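Local coordinates for alpha-L-rhamnosidase (Klebsiella oxytoca, PDB 4XHC), which hydrolyses terminal alpha-L-rhamnose residues from rhamnosides as a two-domain glycoside hydrolase of family GH78, at residues T503-F508 with N524-A529. Residues are numbered along the deposited sequence; the frame is centred on the assembly and turned at random.
Sequences TFWEIF and NSYCHA. With RAM (alpha-L-rhamnopyranose), chain C.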
# COMPACT_ATOMS: atom_id res chain seq x y z
N THR A 503 8.95 6.67 -26.37
CA THR A 503 10.24 7.18 -25.92
C THR A 503 11.31 6.13 -26.19
O THR A 503 11.00 4.94 -26.25
CB THR A 503 10.21 7.48 -24.42
OG1 THR A 503 9.77 6.33 -23.71
CG2 THR A 503 9.27 8.62 -24.13
N PHE A 504 12.56 6.56 -26.36
CA PHE A 504 13.63 5.61 -26.67
C PHE A 504 14.14 4.86 -25.44
O PHE A 504 14.13 5.37 -24.31
CB PHE A 504 14.76 6.28 -27.44
CG PHE A 504 14.39 6.64 -28.85
CD1 PHE A 504 13.82 5.70 -29.69
CD2 PHE A 504 14.59 7.92 -29.34
CE1 PHE A 504 13.45 6.02 -30.98
CE2 PHE A 504 14.22 8.25 -30.63
CZ PHE A 504 13.65 7.29 -31.46
N TRP A 505 14.60 3.63 -25.68
CA TRP A 505 14.84 2.66 -24.62
C TRP A 505 16.27 2.71 -24.09
O TRP A 505 17.19 3.05 -24.82
CB TRP A 505 14.53 1.25 -25.12
CG TRP A 505 13.17 1.09 -25.75
CD1 TRP A 505 12.08 1.90 -25.59
CD2 TRP A 505 12.75 0.04 -26.64
NE1 TRP A 505 11.02 1.42 -26.32
CE2 TRP A 505 11.41 0.29 -26.97
CE3 TRP A 505 13.39 -1.07 -27.18
CZ2 TRP A 505 10.69 -0.55 -27.83
CZ3 TRP A 505 12.68 -1.90 -28.03
CH2 TRP A 505 11.34 -1.63 -28.35
N GLU A 506 16.44 2.34 -22.83
CA GLU A 506 17.76 2.17 -22.23
C GLU A 506 18.59 1.09 -22.97
O GLU A 506 19.76 1.32 -23.29
CB GLU A 506 17.60 1.79 -20.77
CG GLU A 506 18.91 1.61 -20.01
CD GLU A 506 18.71 0.94 -18.66
OE1 GLU A 506 17.65 0.30 -18.49
OE2 GLU A 506 19.58 1.08 -17.76
N ILE A 507 17.97 -0.06 -23.21
CA ILE A 507 18.63 -1.22 -23.80
C ILE A 507 18.00 -1.57 -25.15
O ILE A 507 16.78 -1.62 -25.25
CB ILE A 507 18.45 -2.46 -22.88
CG1 ILE A 507 18.90 -2.17 -21.44
CG2 ILE A 507 19.16 -3.68 -23.45
CD1 ILE A 507 20.34 -1.74 -21.30
N PHE A 508 18.81 -1.81 -26.18
CA PHE A 508 18.29 -2.31 -27.46
C PHE A 508 19.33 -2.98 -28.37
O PHE A 508 20.20 -2.32 -28.97
CB PHE A 508 17.54 -1.19 -28.23
CG PHE A 508 16.86 -1.66 -29.50
CD1 PHE A 508 16.10 -2.83 -29.51
CD2 PHE A 508 16.98 -0.93 -30.67
CE1 PHE A 508 15.48 -3.26 -30.68
CE2 PHE A 508 16.36 -1.36 -31.84
CZ PHE A 508 15.62 -2.52 -31.84
N ASN A 524 14.11 -3.11 -17.22
CA ASN A 524 14.76 -2.16 -18.11
C ASN A 524 13.94 -0.87 -18.12
O ASN A 524 12.74 -0.88 -17.84
CB ASN A 524 14.87 -2.70 -19.56
CG ASN A 524 15.81 -3.88 -19.69
OD1 ASN A 524 16.52 -4.24 -18.75
ND2 ASN A 524 15.81 -4.50 -20.87
N SER A 525 14.61 0.23 -18.44
CA SER A 525 13.94 1.52 -18.62
C SER A 525 13.56 1.71 -20.08
O SER A 525 14.34 1.37 -20.98
CB SER A 525 14.85 2.64 -18.15
OG SER A 525 14.38 3.90 -18.59
N TYR A 526 12.36 2.22 -20.33
CA TYR A 526 11.85 2.43 -21.70
C TYR A 526 11.73 3.91 -22.05
O TYR A 526 11.15 4.28 -23.06
CB TYR A 526 10.53 1.68 -21.89
CG TYR A 526 10.76 0.20 -21.85
CD1 TYR A 526 11.17 -0.48 -22.98
CD2 TYR A 526 10.67 -0.49 -20.66
CE1 TYR A 526 11.45 -1.84 -22.93
CE2 TYR A 526 10.93 -1.85 -20.60
CZ TYR A 526 11.32 -2.52 -21.74
OH TYR A 526 11.58 -3.86 -21.67
N CYS A 527 12.34 4.74 -21.21
CA CYS A 527 12.51 6.15 -21.49
C CYS A 527 13.84 6.54 -20.89
O CYS A 527 13.91 6.84 -19.70
CB CYS A 527 11.37 6.97 -20.87
SG CYS A 527 11.55 8.75 -21.06
N HIS A 528 14.90 6.48 -21.70
CA HIS A 528 16.25 6.70 -21.21
C HIS A 528 16.90 7.71 -22.12
O HIS A 528 17.07 7.46 -23.31
CB HIS A 528 17.05 5.39 -21.21
CG HIS A 528 17.79 5.14 -19.94
ND1 HIS A 528 17.16 4.82 -18.76
CD2 HIS A 528 19.12 5.14 -19.66
CE1 HIS A 528 18.06 4.64 -17.81
NE2 HIS A 528 19.25 4.83 -18.33
N ALA A 529 17.29 8.84 -21.55
CA ALA A 529 17.70 10.00 -22.34
C ALA A 529 19.08 9.86 -22.99
O ALA A 529 19.42 10.63 -23.88
CB ALA A 529 17.63 11.27 -21.50
C1 RAM C . 22.87 1.81 -15.38
C2 RAM C . 22.03 2.78 -16.19
C3 RAM C . 22.73 4.11 -16.33
C4 RAM C . 24.21 3.88 -16.61
C5 RAM C . 24.84 3.26 -15.37
C6 RAM C . 25.99 2.33 -15.69
O1 RAM C . 22.04 1.13 -14.53
O2 RAM C . 21.88 2.20 -17.47
O3 RAM C . 22.16 4.88 -17.39
O4 RAM C . 24.86 5.10 -16.89
O5 RAM C . 23.86 2.51 -14.63
O HOH W 1 15.21 -1.01 -22.38
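Glu506 and His528 run alongside one another and reach the same rhamnose from two parts of one long loop between helices 482-498 and 534-540: the Glu506 CG methylene sits 3.5 Å from the centroid of the His528 ring, only 9° off its normal, a CH-pi contact over the face. The carboxylate plane is 26° from that of the ring. With CG anti to the backbone N (chi1 -179°) and the chain extended, the acid spans from backbone to sugar. Both residues line the rhamnose pocket in the six-hairpin glycosidase domain of this GH78 enzyme. RAM O2 donates to Glu506 OE2 at 2.6 Å, while His528 NE2, at the ring edge, donates to RAM O3 at 3.1 Å. His528 ND1 is hydrogen-bonded to Ser525 OG (2.9 Å), so that bonds at both nitrogens hold the ring's rotation.

Glu506 OE1 takes the Ser525 N-H on its anti side and forms a salt bridge with Arg241; OE2 also meets Tyr518 OH. Behind this pair, Glu506 N bonds to Ser525 O at 3.0 Å and His528 N to Phe504 O at 2.9 Å, tying the two parts of the loop together. Farther from the sugar, the edge of Tyr526 points at the Trp505 face, Tyr526 CD1 lying 3.6 Å from Trp505 CD1, and Thr503 OG1 donates to Tyr526 O.

One imidazole and one carboxylate bond to neighbouring hydroxyls are consistent with this contact helping to orient rhamnose at O2 and O3, together with Asp249, Tyr304, Tyr518 and Trp361.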